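Local structure of hypothetical protein lpg0944 (Legionella pneumophila subsp. pneumophila str. Philadelphia 1, 4RXV) at residues 14-19 with 96-101; 61-66 with 82-87; 78-83 with 102-107; 111-114 with 118-121. The protein is of unknown function but may be a papain-like (clan CA) enzyme, this N-terminal part holding its RavJ peptidase domain. All blocks are in the same frame, centred on the assembly; numbering follows the deposited sequence.

Interaction 1 of 4, residues 14-19 with 96-101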
loop_
_atom_site.group_PDB
_atom_site.type_symbol
_atom_site.label_atom_id
_atom_site.label_comp_id
_atom_site.label_asym_id
_atom_site.label_seq_id
_atom_site.Cartn_x
_atom_site.Cartn_y
_atom_site.Cartn_z
ATOM N N LYS A 14 -6.198 -3.539 -8.196
ATOM C CA LYS A 14 -6.739 -2.549 -9.121
ATOM C C LYS A 14 -8.163 -2.121 -8.722
ATOM O O LYS A 14 -8.556 -0.982 -8.930
ATOM C CB LYS A 14 -6.676 -3.057 -10.569
ATOM C CG LYS A 14 -5.295 -3.021 -11.145
ATOM C CD LYS A 14 -5.153 -3.764 -12.446
ATOM C CE LYS A 14 -6.049 -3.235 -13.517
ATOM N NZ LYS A 14 -5.765 -3.917 -14.802
ATOM N N GLN A 15 -8.941 -3.036 -8.140
ATOM C CA GLN A 15 -10.292 -2.718 -7.715
ATOM C C GLN A 15 -10.319 -1.594 -6.692
ATOM O O GLN A 15 -11.358 -0.963 -6.527
ATOM C CB GLN A 15 -10.999 -3.947 -7.162
ATOM C CG GLN A 15 -11.293 -4.994 -8.210
ATOM C CD GLN A 15 -11.884 -6.242 -7.632
ATOM O OE1 GLN A 15 -11.204 -7.235 -7.462
ATOM N NE2 GLN A 15 -13.162 -6.200 -7.335
ATOM N N GLU A 16 -9.215 -1.357 -5.976
ATOM C CA GLU A 16 -9.182 -0.322 -4.968
ATOM C C GLU A 16 -9.044 1.079 -5.541
ATOM O O GLU A 16 -9.213 2.048 -4.818
ATOM C CB GLU A 16 -8.062 -0.602 -3.952
ATOM C CG GLU A 16 -8.313 -1.876 -3.185
ATOM C CD GLU A 16 -9.659 -1.852 -2.490
ATOM O OE1 GLU A 16 -9.844 -1.029 -1.577
ATOM O OE2 GLU A 16 -10.541 -2.642 -2.862
ATOM N N GLN A 17 -8.742 1.175 -6.826
ATOM C CA GLN A 17 -8.625 2.475 -7.514
ATOM C C GLN A 17 -7.684 3.415 -6.747
ATOM O O GLN A 17 -8.012 4.580 -6.461
ATOM C CB GLN A 17 -9.997 3.105 -7.745
ATOM C CG GLN A 17 -10.869 2.242 -8.663
ATOM C CD GLN A 17 -10.291 2.115 -10.073
ATOM O OE1 GLN A 17 -10.127 3.126 -10.750
ATOM N NE2 GLN A 17 -10.071 0.892 -10.545
ATOM N N TYR A 18 -6.486 2.930 -6.461
ATOM C CA TYR A 18 -5.517 3.698 -5.673
ATOM C C TYR A 18 -5.124 5.013 -6.355
ATOM O O TYR A 18 -4.754 5.968 -5.674
ATOM C CB TYR A 18 -4.295 2.842 -5.414
ATOM C CG TYR A 18 -4.515 1.730 -4.402
ATOM C CD1 TYR A 18 -5.027 2.000 -3.151
ATOM C CD2 TYR A 18 -4.155 0.416 -4.681
ATOM C CE1 TYR A 18 -5.179 1.005 -2.193
ATOM C CE2 TYR A 18 -4.315 -0.587 -3.743
ATOM C CZ TYR A 18 -4.823 -0.291 -2.485
ATOM O OH TYR A 18 -4.910 -1.310 -1.568
ATOM N N GLN A 19 -5.204 5.056 -7.686
ATOM C CA GLN A 19 -4.879 6.270 -8.404
ATOM C C GLN A 19 -5.825 7.427 -8.105
ATOM O O GLN A 19 -5.511 8.573 -8.419
ATOM C CB GLN A 19 -4.809 6.021 -9.908
ATOM C CG GLN A 19 -6.115 5.891 -10.661
ATOM C CD GLN A 19 -6.823 4.580 -10.506
ATOM O OE1 GLN A 19 -6.447 3.704 -9.724
ATOM N NE2 GLN A 19 -7.897 4.440 -11.263
ATOM N N ALA A 96 -15.842 10.559 -3.888
ATOM C CA ALA A 96 -15.584 10.572 -2.459
ATOM C C ALA A 96 -14.091 10.581 -2.188
ATOM O O ALA A 96 -13.331 9.815 -2.764
ATOM C CB ALA A 96 -16.222 9.379 -1.787
ATOM N N VAL A 97 -13.697 11.424 -1.248
ATOM C CA VAL A 97 -12.303 11.588 -0.877
ATOM C C VAL A 97 -11.800 10.458 0.024
ATOM O O VAL A 97 -12.397 10.141 1.053
ATOM C CB VAL A 97 -12.126 12.935 -0.161
ATOM C CG1 VAL A 97 -10.744 13.075 0.441
ATOM C CG2 VAL A 97 -12.376 14.061 -1.132
ATOM N N ARG A 98 -10.672 9.883 -0.384
ATOM C CA ARG A 98 -9.835 9.001 0.439
ATOM C C ARG A 98 -8.446 9.606 0.440
ATOM O O ARG A 98 -8.058 10.203 -0.566
ATOM C CB ARG A 98 -9.820 7.579 -0.125
ATOM C CG ARG A 98 -11.211 6.936 -0.177
ATOM C CD ARG A 98 -11.150 5.504 -0.736
ATOM N NE ARG A 98 -10.750 5.551 -2.128
ATOM C CZ ARG A 98 -10.302 4.517 -2.838
ATOM N NH1 ARG A 98 -10.217 3.292 -2.319
ATOM N NH2 ARG A 98 -9.939 4.719 -4.094
ATOM N N VAL A 99 -7.719 9.468 1.543
ATOM C CA VAL A 99 -6.446 10.154 1.695
ATOM C C VAL A 99 -5.384 9.227 2.234
ATOM O O VAL A 99 -5.618 8.505 3.182
ATOM C CB VAL A 99 -6.568 11.337 2.687
ATOM C CG1 VAL A 99 -5.244 12.114 2.758
ATOM C CG2 VAL A 99 -7.712 12.253 2.342
ATOM N N SER A 100 -4.179 9.325 1.676
ATOM C CA SER A 100 -3.016 8.664 2.264
ATOM C C SER A 100 -1.728 9.377 1.828
ATOM O O SER A 100 -1.773 10.460 1.228
ATOM C CB SER A 100 -3.005 7.172 1.940
ATOM O OG SER A 100 -2.135 6.477 2.786
ATOM N N GLU A 101 -0.580 8.790 2.162
ATOM C CA GLU A 101 0.707 9.422 1.931
ATOM C C GLU A 101 1.805 8.342 1.966
ATOM O O GLU A 101 1.522 7.141 2.117
ATOM C CB GLU A 101 0.946 10.581 2.922
ATOM C CG GLU A 101 0.517 10.285 4.350
ATOM C CD GLU A 101 1.237 9.096 4.893
ATOM O OE1 GLU A 101 0.582 8.092 5.234
ATOM O OE2 GLU A 101 2.483 9.155 4.956
#

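Interaction 2 of 4, residues 61-66 with 82-87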
loop_
_atom_site.group_PDB
_atom_site.type_symbol
_atom_site.label_atom_id
_atom_site.label_comp_id
_atom_site.label_asym_id
_atom_site.label_seq_id
_atom_site.Cartn_x
_atom_site.Cartn_y
_atom_site.Cartn_z
ATOM N N SER A 61 -7.704 15.256 8.540
ATOM C CA SER A 61 -6.561 15.919 9.161
ATOM C C SER A 61 -5.464 14.921 9.547
ATOM O O SER A 61 -4.271 15.169 9.320
ATOM C CB SER A 61 -7.003 16.659 10.440
ATOM O OG SER A 61 -7.781 17.807 10.179
ATOM N N GLN A 62 -5.870 13.821 10.167
ATOM C CA GLN A 62 -4.935 12.823 10.660
ATOM C C GLN A 62 -4.378 11.969 9.510
ATOM O O GLN A 62 -3.175 11.643 9.476
ATOM C CB GLN A 62 -5.596 11.933 11.717
ATOM C CG GLN A 62 -5.925 12.622 13.049
ATOM C CD GLN A 62 -7.091 13.606 12.973
ATOM O OE1 GLN A 62 -8.118 13.349 12.324
ATOM N NE2 GLN A 62 -6.931 14.740 13.640
ATOM N N TRP A 63 -5.234 11.640 8.535
ATOM C CA TRP A 63 -4.774 10.852 7.382
ATOM C C TRP A 63 -3.708 11.637 6.605
ATOM O O TRP A 63 -2.755 11.074 6.074
ATOM C CB TRP A 63 -5.942 10.527 6.468
ATOM C CG TRP A 63 -6.921 9.570 7.027
ATOM C CD1 TRP A 63 -6.749 8.734 8.091
ATOM C CD2 TRP A 63 -8.237 9.319 6.531
ATOM N NE1 TRP A 63 -7.868 7.953 8.276
ATOM C CE2 TRP A 63 -8.802 8.305 7.339
ATOM C CE3 TRP A 63 -8.993 9.844 5.474
ATOM C CZ2 TRP A 63 -10.077 7.803 7.118
ATOM C CZ3 TRP A 63 -10.265 9.352 5.263
ATOM C CH2 TRP A 63 -10.790 8.334 6.078
ATOM N N GLY A 64 -3.888 12.949 6.487
ATOM C CA GLY A 64 -2.934 13.773 5.755
ATOM C C GLY A 64 -1.624 14.113 6.450
ATOM O O GLY A 64 -0.664 14.571 5.806
ATOM N N ALA A 65 -1.573 13.920 7.765
ATOM C CA ALA A 65 -0.387 14.263 8.573
ATOM C C ALA A 65 -0.232 13.206 9.661
ATOM O O ALA A 65 -0.515 13.445 10.833
ATOM C CB ALA A 65 -0.506 15.683 9.172
ATOM N N PRO A 66 0.199 12.003 9.265
ATOM C CA PRO A 66 0.181 10.883 10.203
ATOM C C PRO A 66 1.243 10.953 11.281
ATOM O O PRO A 66 2.404 11.270 11.006
ATOM C CB PRO A 66 0.472 9.673 9.314
ATOM C CG PRO A 66 1.208 10.244 8.161
ATOM C CD PRO A 66 0.537 11.560 7.907
ATOM N N GLN A 82 -10.387 -0.820 5.608
ATOM C CA GLN A 82 -11.798 -0.575 5.784
ATOM C C GLN A 82 -12.074 0.902 6.086
ATOM O O GLN A 82 -12.985 1.513 5.514
ATOM C CB GLN A 82 -12.314 -1.445 6.916
ATOM C CG GLN A 82 -13.794 -1.539 7.010
ATOM C CD GLN A 82 -14.179 -2.792 7.732
ATOM O OE1 GLN A 82 -14.832 -3.678 7.175
ATOM N NE2 GLN A 82 -13.722 -2.908 8.967
ATOM N N GLN A 83 -11.313 1.467 7.006
ATOM C CA GLN A 83 -11.537 2.837 7.437
ATOM C C GLN A 83 -11.240 3.832 6.333
ATOM O O GLN A 83 -11.971 4.809 6.167
ATOM C CB GLN A 83 -10.662 3.145 8.630
ATOM C CG GLN A 83 -11.110 2.457 9.892
ATOM C CD GLN A 83 -12.562 2.767 10.238
ATOM O OE1 GLN A 83 -13.388 1.859 10.393
ATOM N NE2 GLN A 83 -12.885 4.053 10.341
ATOM N N ARG A 84 -10.194 3.583 5.553
ATOM C CA ARG A 84 -9.849 4.512 4.488
ATOM C C ARG A 84 -10.813 4.441 3.324
ATOM O O ARG A 84 -10.857 5.370 2.534
ATOM C CB ARG A 84 -8.439 4.233 3.959
ATOM C CG ARG A 84 -7.283 4.311 4.928
ATOM C CD ARG A 84 -7.171 5.647 5.530
ATOM N NE ARG A 84 -6.162 5.785 6.605
ATOM C CZ ARG A 84 -6.247 5.228 7.812
ATOM N NH1 ARG A 84 -7.210 4.359 8.098
ATOM N NH2 ARG A 84 -5.335 5.520 8.735
ATOM N N ASN A 85 -11.586 3.361 3.206
ATOM C CA ASN A 85 -12.560 3.197 2.121
ATOM C C ASN A 85 -13.956 3.688 2.477
ATOM O O ASN A 85 -14.872 3.615 1.664
ATOM C CB ASN A 85 -12.646 1.741 1.680
ATOM C CG ASN A 85 -11.515 1.347 0.750
ATOM O OD1 ASN A 85 -10.604 2.126 0.448
ATOM N ND2 ASN A 85 -11.580 0.124 0.277
ATOM N N LYS A 86 -14.142 4.204 3.677
ATOM C CA LYS A 86 -15.418 4.803 4.019
ATOM C C LYS A 86 -15.657 6.080 3.203
ATOM O O LYS A 86 -14.774 6.928 3.062
ATOM C CB LYS A 86 -15.491 5.073 5.519
ATOM C CG LYS A 86 -15.520 3.782 6.310
ATOM C CD LYS A 86 -15.750 4.004 7.797
ATOM C CE LYS A 86 -15.747 2.677 8.562
ATOM N NZ LYS A 86 -16.731 1.688 8.035
ATOM N N LYS A 87 -16.855 6.194 2.636
ATOM C CA LYS A 87 -17.219 7.374 1.872
ATOM C C LYS A 87 -17.996 8.316 2.757
ATOM O O LYS A 87 -18.976 7.943 3.367
ATOM C CB LYS A 87 -18.049 7.012 0.645
ATOM C CG LYS A 87 -17.292 6.164 -0.354
ATOM C CD LYS A 87 -18.184 5.795 -1.517
ATOM C CE LYS A 87 -17.494 4.814 -2.452
ATOM N NZ LYS A 87 -18.368 4.472 -3.604
#

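Interaction 3 of 4, residues 78-83 with 102-107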
loop_
_atom_site.group_PDB
_atom_site.type_symbol
_atom_site.label_atom_id
_atom_site.label_comp_id
_atom_site.label_asym_id
_atom_site.label_seq_id
_atom_site.Cartn_x
_atom_site.Cartn_y
_atom_site.Cartn_z
ATOM N N ILE A 78 -6.304 -4.878 8.072
ATOM C CA ILE A 78 -7.639 -4.998 7.492
ATOM C C ILE A 78 -8.500 -3.786 7.882
ATOM O O ILE A 78 -9.176 -3.182 7.035
ATOM C CB ILE A 78 -8.271 -6.342 7.886
ATOM C CG1 ILE A 78 -7.433 -7.494 7.285
ATOM C CG2 ILE A 78 -9.725 -6.408 7.466
ATOM C CD1 ILE A 78 -7.927 -8.889 7.645
ATOM N N LYS A 79 -8.447 -3.392 9.146
ATOM C CA LYS A 79 -9.198 -2.229 9.595
ATOM C C LYS A 79 -8.738 -0.952 8.911
ATOM O O LYS A 79 -9.553 -0.090 8.622
ATOM C CB LYS A 79 -9.110 -2.087 11.108
ATOM C CG LYS A 79 -10.111 -2.950 11.856
ATOM C CD LYS A 79 -10.124 -2.623 13.335
ATOM C CE LYS A 79 -8.903 -3.205 14.010
ATOM N NZ LYS A 79 -8.608 -2.543 15.292
ATOM N N PHE A 80 -7.439 -0.832 8.684
ATOM C CA PHE A 80 -6.884 0.348 8.014
ATOM C C PHE A 80 -7.539 0.504 6.628
ATOM O O PHE A 80 -8.015 1.585 6.274
ATOM C CB PHE A 80 -5.363 0.228 7.905
ATOM C CG PHE A 80 -4.676 1.450 7.344
ATOM C CD1 PHE A 80 -4.628 1.685 5.993
ATOM C CD2 PHE A 80 -4.024 2.338 8.190
ATOM C CE1 PHE A 80 -3.989 2.795 5.480
ATOM C CE2 PHE A 80 -3.366 3.451 7.689
ATOM C CZ PHE A 80 -3.350 3.680 6.331
ATOM N N ALA A 81 -7.585 -0.575 5.864
ATOM C CA ALA A 81 -8.212 -0.537 4.547
ATOM C C ALA A 81 -9.700 -0.203 4.653
ATOM O O ALA A 81 -10.229 0.602 3.874
ATOM C CB ALA A 81 -8.026 -1.849 3.850
ATOM N N GLN A 82 -10.387 -0.820 5.608
ATOM C CA GLN A 82 -11.798 -0.575 5.784
ATOM C C GLN A 82 -12.074 0.902 6.086
ATOM O O GLN A 82 -12.985 1.513 5.514
ATOM C CB GLN A 82 -12.314 -1.445 6.916
ATOM C CG GLN A 82 -13.794 -1.539 7.010
ATOM C CD GLN A 82 -14.179 -2.792 7.732
ATOM O OE1 GLN A 82 -14.832 -3.678 7.175
ATOM N NE2 GLN A 82 -13.722 -2.908 8.967
ATOM N N GLN A 83 -11.313 1.467 7.006
ATOM C CA GLN A 83 -11.537 2.837 7.437
ATOM C C GLN A 83 -11.240 3.832 6.333
ATOM O O GLN A 83 -11.971 4.809 6.167
ATOM C CB GLN A 83 -10.662 3.145 8.630
ATOM C CG GLN A 83 -11.110 2.457 9.892
ATOM C CD GLN A 83 -12.562 2.767 10.238
ATOM O OE1 GLN A 83 -13.388 1.859 10.393
ATOM N NE2 GLN A 83 -12.885 4.053 10.341
ATOM N N CYS A 102 3.053 8.760 1.797
ATOM C CA CYS A 102 4.165 7.861 1.495
ATOM C C CYS A 102 4.420 6.800 2.554
ATOM O O CYS A 102 4.874 5.698 2.240
ATOM C CB CYS A 102 5.432 8.709 1.299
ATOM S SG CYS A 102 6.848 7.913 0.565
ATOM N N SER A 103 4.175 7.150 3.808
ATOM C CA SER A 103 4.405 6.222 4.902
ATOM C C SER A 103 3.330 5.149 5.023
ATOM O O SER A 103 3.638 3.974 4.952
ATOM C CB SER A 103 4.548 6.992 6.214
ATOM O OG SER A 103 5.774 7.682 6.214
ATOM N N ASN A 104 2.079 5.537 5.204
ATOM C CA ASN A 104 1.051 4.584 5.647
ATOM C C ASN A 104 0.262 3.963 4.524
ATOM O O ASN A 104 -0.464 3.014 4.790
ATOM C CB ASN A 104 0.064 5.229 6.636
ATOM C CG ASN A 104 0.698 5.604 7.963
ATOM O OD1 ASN A 104 1.879 5.312 8.217
ATOM N ND2 ASN A 104 -0.096 6.217 8.838
ATOM N N PHE A 105 0.357 4.448 3.284
ATOM C CA PHE A 105 -0.533 3.944 2.250
ATOM C C PHE A 105 -0.418 2.416 2.092
ATOM O O PHE A 105 -1.424 1.732 1.898
ATOM C CB PHE A 105 -0.208 4.660 0.942
ATOM C CG PHE A 105 -1.372 4.809 -0.050
ATOM C CD1 PHE A 105 -2.520 4.053 0.003
ATOM C CD2 PHE A 105 -1.259 5.745 -1.053
ATOM C CE1 PHE A 105 -3.534 4.233 -0.940
ATOM C CE2 PHE A 105 -2.242 5.911 -2.013
ATOM C CZ PHE A 105 -3.374 5.151 -1.958
ATOM N N ALA A 106 0.798 1.884 2.168
ATOM C CA ALA A 106 1.036 0.461 1.998
ATOM C C ALA A 106 0.190 -0.384 2.952
ATOM O O ALA A 106 -0.108 -1.531 2.635
ATOM C CB ALA A 106 2.496 0.144 2.163
ATOM N N TYR A 107 -0.195 0.155 4.103
ATOM C CA TYR A 107 -0.966 -0.580 5.080
ATOM C C TYR A 107 -2.326 -0.967 4.494
ATOM O O TYR A 107 -2.870 -1.999 4.861
ATOM C CB TYR A 107 -1.160 0.249 6.333
ATOM C CG TYR A 107 0.102 0.695 7.057
ATOM C CD1 TYR A 107 1.367 0.230 6.746
ATOM C CD2 TYR A 107 0.000 1.649 8.057
ATOM C CE1 TYR A 107 2.486 0.679 7.422
ATOM C CE2 TYR A 107 1.112 2.094 8.733
ATOM C CZ TYR A 107 2.347 1.613 8.395
ATOM O OH TYR A 107 3.475 2.040 9.063
#

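Interaction 4 of 4, residues 111-114 with 118-121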
loop_
_atom_site.group_PDB
_atom_site.type_symbol
_atom_site.label_atom_id
_atom_site.label_comp_id
_atom_site.label_asym_id
_atom_site.label_seq_id
_atom_site.Cartn_x
_atom_site.Cartn_y
_atom_site.Cartn_z
ATOM N N GLY A 111 -3.805 -4.859 4.226
ATOM C CA GLY A 111 -5.125 -5.307 4.643
ATOM C C GLY A 111 -5.877 -6.038 3.558
ATOM O O GLY A 111 -6.448 -7.102 3.809
ATOM N N VAL A 112 -5.880 -5.488 2.350
ATOM C CA VAL A 112 -6.536 -6.140 1.220
ATOM C C VAL A 112 -6.007 -7.560 1.028
ATOM O O VAL A 112 -6.770 -8.494 0.798
ATOM C CB VAL A 112 -6.365 -5.295 -0.058
ATOM C CG1 VAL A 112 -6.780 -6.053 -1.292
ATOM C CG2 VAL A 112 -7.133 -3.966 0.064
ATOM N N LEU A 113 -4.694 -7.705 1.087
ATOM C CA LEU A 113 -4.059 -8.989 0.837
ATOM C C LEU A 113 -4.268 -9.969 1.979
ATOM O O LEU A 113 -4.515 -11.146 1.743
ATOM C CB LEU A 113 -2.581 -8.772 0.577
ATOM C CG LEU A 113 -2.318 -7.922 -0.656
ATOM C CD1 LEU A 113 -0.866 -7.444 -0.662
ATOM C CD2 LEU A 113 -2.714 -8.589 -1.934
ATOM N N LEU A 114 -4.189 -9.499 3.217
ATOM C CA LEU A 114 -4.406 -10.332 4.392
ATOM C C LEU A 114 -5.848 -10.815 4.467
ATOM O O LEU A 114 -6.135 -11.806 5.122
ATOM C CB LEU A 114 -3.986 -9.583 5.672
ATOM C CG LEU A 114 -2.466 -9.494 5.866
ATOM C CD1 LEU A 114 -2.085 -8.398 6.820
ATOM C CD2 LEU A 114 -1.897 -10.814 6.332
ATOM N N GLN A 118 -7.150 -16.981 -0.500
ATOM C CA GLN A 118 -6.262 -17.682 -1.424
ATOM C C GLN A 118 -4.844 -17.111 -1.356
ATOM O O GLN A 118 -3.871 -17.792 -1.637
ATOM C CB GLN A 118 -6.805 -17.617 -2.844
ATOM C CG GLN A 118 -8.127 -18.340 -3.005
ATOM C CD GLN A 118 -8.706 -18.178 -4.394
ATOM O OE1 GLN A 118 -8.306 -17.290 -5.146
ATOM N NE2 GLN A 118 -9.646 -19.042 -4.743
ATOM N N ILE A 119 -4.725 -15.850 -0.956
ATOM C CA ILE A 119 -3.409 -15.293 -0.661
ATOM C C ILE A 119 -2.839 -15.968 0.594
ATOM O O ILE A 119 -1.663 -16.286 0.632
ATOM C CB ILE A 119 -3.450 -13.790 -0.515
ATOM C CG1 ILE A 119 -3.884 -13.194 -1.853
ATOM C CG2 ILE A 119 -2.073 -13.258 -0.023
ATOM C CD1 ILE A 119 -2.877 -12.277 -2.471
ATOM N N ARG A 120 -3.682 -16.188 1.594
ATOM C CA ARG A 120 -3.227 -16.789 2.865
ATOM C C ARG A 120 -2.456 -18.086 2.662
ATOM O O ARG A 120 -1.540 -18.400 3.413
ATOM C CB ARG A 120 -4.401 -17.160 3.787
ATOM C CG ARG A 120 -5.129 -16.048 4.443
ATOM C CD ARG A 120 -4.393 -15.474 5.658
ATOM N NE ARG A 120 -5.187 -14.362 6.154
ATOM C CZ ARG A 120 -5.956 -14.385 7.228
ATOM N NH1 ARG A 120 -6.011 -15.434 8.027
ATOM N NH2 ARG A 120 -6.656 -13.319 7.516
ATOM N N THR A 121 -2.861 -18.895 1.691
ATOM C CA THR A 121 -2.232 -20.207 1.550
ATOM C C THR A 121 -1.058 -20.239 0.572
ATOM O O THR A 121 -0.350 -21.236 0.482
ATOM C CB THR A 121 -3.251 -21.267 1.124
ATOM O OG1 THR A 121 -3.754 -20.935 -0.167
ATOM C CG2 THR A 121 -4.405 -21.338 2.104
#

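Interaction 1 of 4, residues 14-19 with 96-101
Arg98 lays the far edge of its guanidinium group against the backbone carbonyl of Glu16, gripping one oxygen with two nitrogens. NH1 of Arg98 lies 3.0 Å from Glu16 O, and Arg98 NH2 reaches the same Glu16 O at 2.9 Å. Sharing one acceptor leaves both bonds bent, with N-H...O angles of 143° and 149°. The oxygen lies in the guanidinium plane and both donors lie in the carbonyl plane, so the two flat groups meet edge on. A bend at chi3 (-66°) turns the otherwise extended arginine chain so that its end faces the loop. Gln17 O also approaches Arg98 NH2, at 3.1 Å.

The carboxylate of Glu16 plays a different part. Its OE1 stays 4.4 Å from Arg98 NH1, while OE2 forms a salt bridge with Arg12. Asn85 ties these groups together, hydrogen bonding to both Glu16 OE1 and Arg98 NH1, and Tyr224 adds a cation-pi contact to the arginine. The accepting carbonyl belongs to a type I turn, Lys14 to Gln17, whose last residue has positive phi; this turn leads out of helix 6-14 and is tied by the arginine to strand 95-100 inside the RavJ peptidase domain.

Interaction 2 of 4, residues 61-66 with 82-87
Trp63 and Arg84 run past one another in opposite directions, the indole and guanidinium planes lying only 21° apart. The aliphatic part of the arginine meets the ring first: Arg84 CD sits over the face of the five-membered ring, 3.7 Å from its centroid and 16° off the normal, a CH-pi contact. Farther along, the roles reverse, and Trp63 NE1 lies over the centre of the guanidinium, 3.2 Å from Arg84 CZ. NE1 of Trp63 and NE of Arg84 are also 3.2 Å apart, but both are donors, so this closeness reflects the facing planes and no bond. A turn at chi2 (-60°) brings the arginine chain round from its helix and across the indole. At the six-membered end, CZ2 of Trp63 approaches the backbone oxygen Gln83 O at 3.7 Å.

The other face of the guanidinium is taken by Phe80, in a cation-pi contact, which leaves Arg84 between two aromatic rings and should favour its positive charge. Trp63 itself meets Phe60 edge-to-face and touches Val99. The contact thus sits near the surface, where short helix 60-64 joins the C-terminal end of helix 74-84 beside strand 95-100.

Interaction 3 of 4, residues 78-83 with 102-107
Phe80 presents a ring face to Tyr107, whose CB sits almost exactly over the middle of it, 3.7 Å from the Phe80 centroid and 8° off the normal. This CH-pi contact is continued by the tyrosine ring, which turns an edge toward the same phenylalanine: CD2 of Tyr107 is 3.8 Å from Phe80 CE2. The ring centroids are 5.5 Å apart and the planes stand at 76°, an edge-to-face pair. At the tip of Phe80, CZ meets Asn104 CB at 3.8 Å and the backbone oxygen Asn104 O at 3.3 Å.

The phenylalanine reaches this position with CG opposite its own backbone N (chi1 -175°), which extends the ring from helix 74-84 toward the N-terminal part of helix 105-114. Asn104 and Tyr107 are held in step by a backbone hydrogen bond, Tyr107 N to Asn104 O at 3.0 Å, and Asn104 CA lies over the rim of one face of the tyrosine ring. Farther out, Tyr107 OH bonds to Leu69 O, fixing the far end of that ring. Glu101 OE1 accepts a bond from Asn104 N, and Pro66 packs on the Asn104 side chain.

The other face of Phe80 is covered as well, by Arg84. Across the two segments themselves, the electron-rich face of the phenylalanine receives the hydrogens of Tyr107 CB, a weak CH-pi attraction that adds to dispersion, while the tyrosine hydroxyl is directed to its partner elsewhere.

Interaction 4 of 4, residues 111-114 with 118-121
Leu113 and Ile119 pack together where helix 105-114 gives way to the short, weakly bonded helix 117-122, the inner side of two consecutive helices joined by a tight turn. Their methyl ends meet at 3.7 Å, Leu113 CD2 to Ile119 CD1. The branched carbon of the isoleucine also presses on the preceding helix: Ile119 CB lies 3.6 Å from Leu113 O, and Ile119 CG2 is 3.7 Å from that Leu113 O. This buried apolar side is closed further by Ile9 from helix 6-14 and by Leu144 from strand 136-146, both of which touch the two residues. Asp116 OD1, in the intervening turn, accepts a hydrogen bond from Ile119 N and so helps to place the second helix.

The other side is more open and polar. Arg120, in contrast to Leu113 and Ile119, is partly exposed, lying against Leu213 and Thr218. A bend at chi2 (-78°) folds its chain back toward the first helix, where its side-on edge grips the carbonyl of Leu114, a residue at the helix's last turn. Arg120 NE and Arg120 NH2 each lie 2.9 Å from Leu114 O. Both bonds make N-H...O angles of 146°, the donors tilt somewhat from the carbonyl plane, and Arg120 NH2 also bonds to Thr216 O.

In the fold
Interactions 2 and 3, with centres 8 Å apart, share helix 74-84: Trp63, Arg84 and Phe80 are layered face to face, and Tyr107 closes the pile with its CB and ring edge. Interaction 1 joins interaction 2 through Asn85, whose ND2 is 2.8 Å from Glu16 OE1 and whose OD1 is 3.0 Å from Arg98 NH1. Interaction 4 lies farther off, its centre about 15 Å from that of interaction 3, at the other end of helix 105-114; Ile78 CG1 meets Gly111 O at 3.6 Å between them. That helix follows closely on Cys102, as the central helix follows a cysteine in papain-like peptidases, although no catalytic role is established for it here.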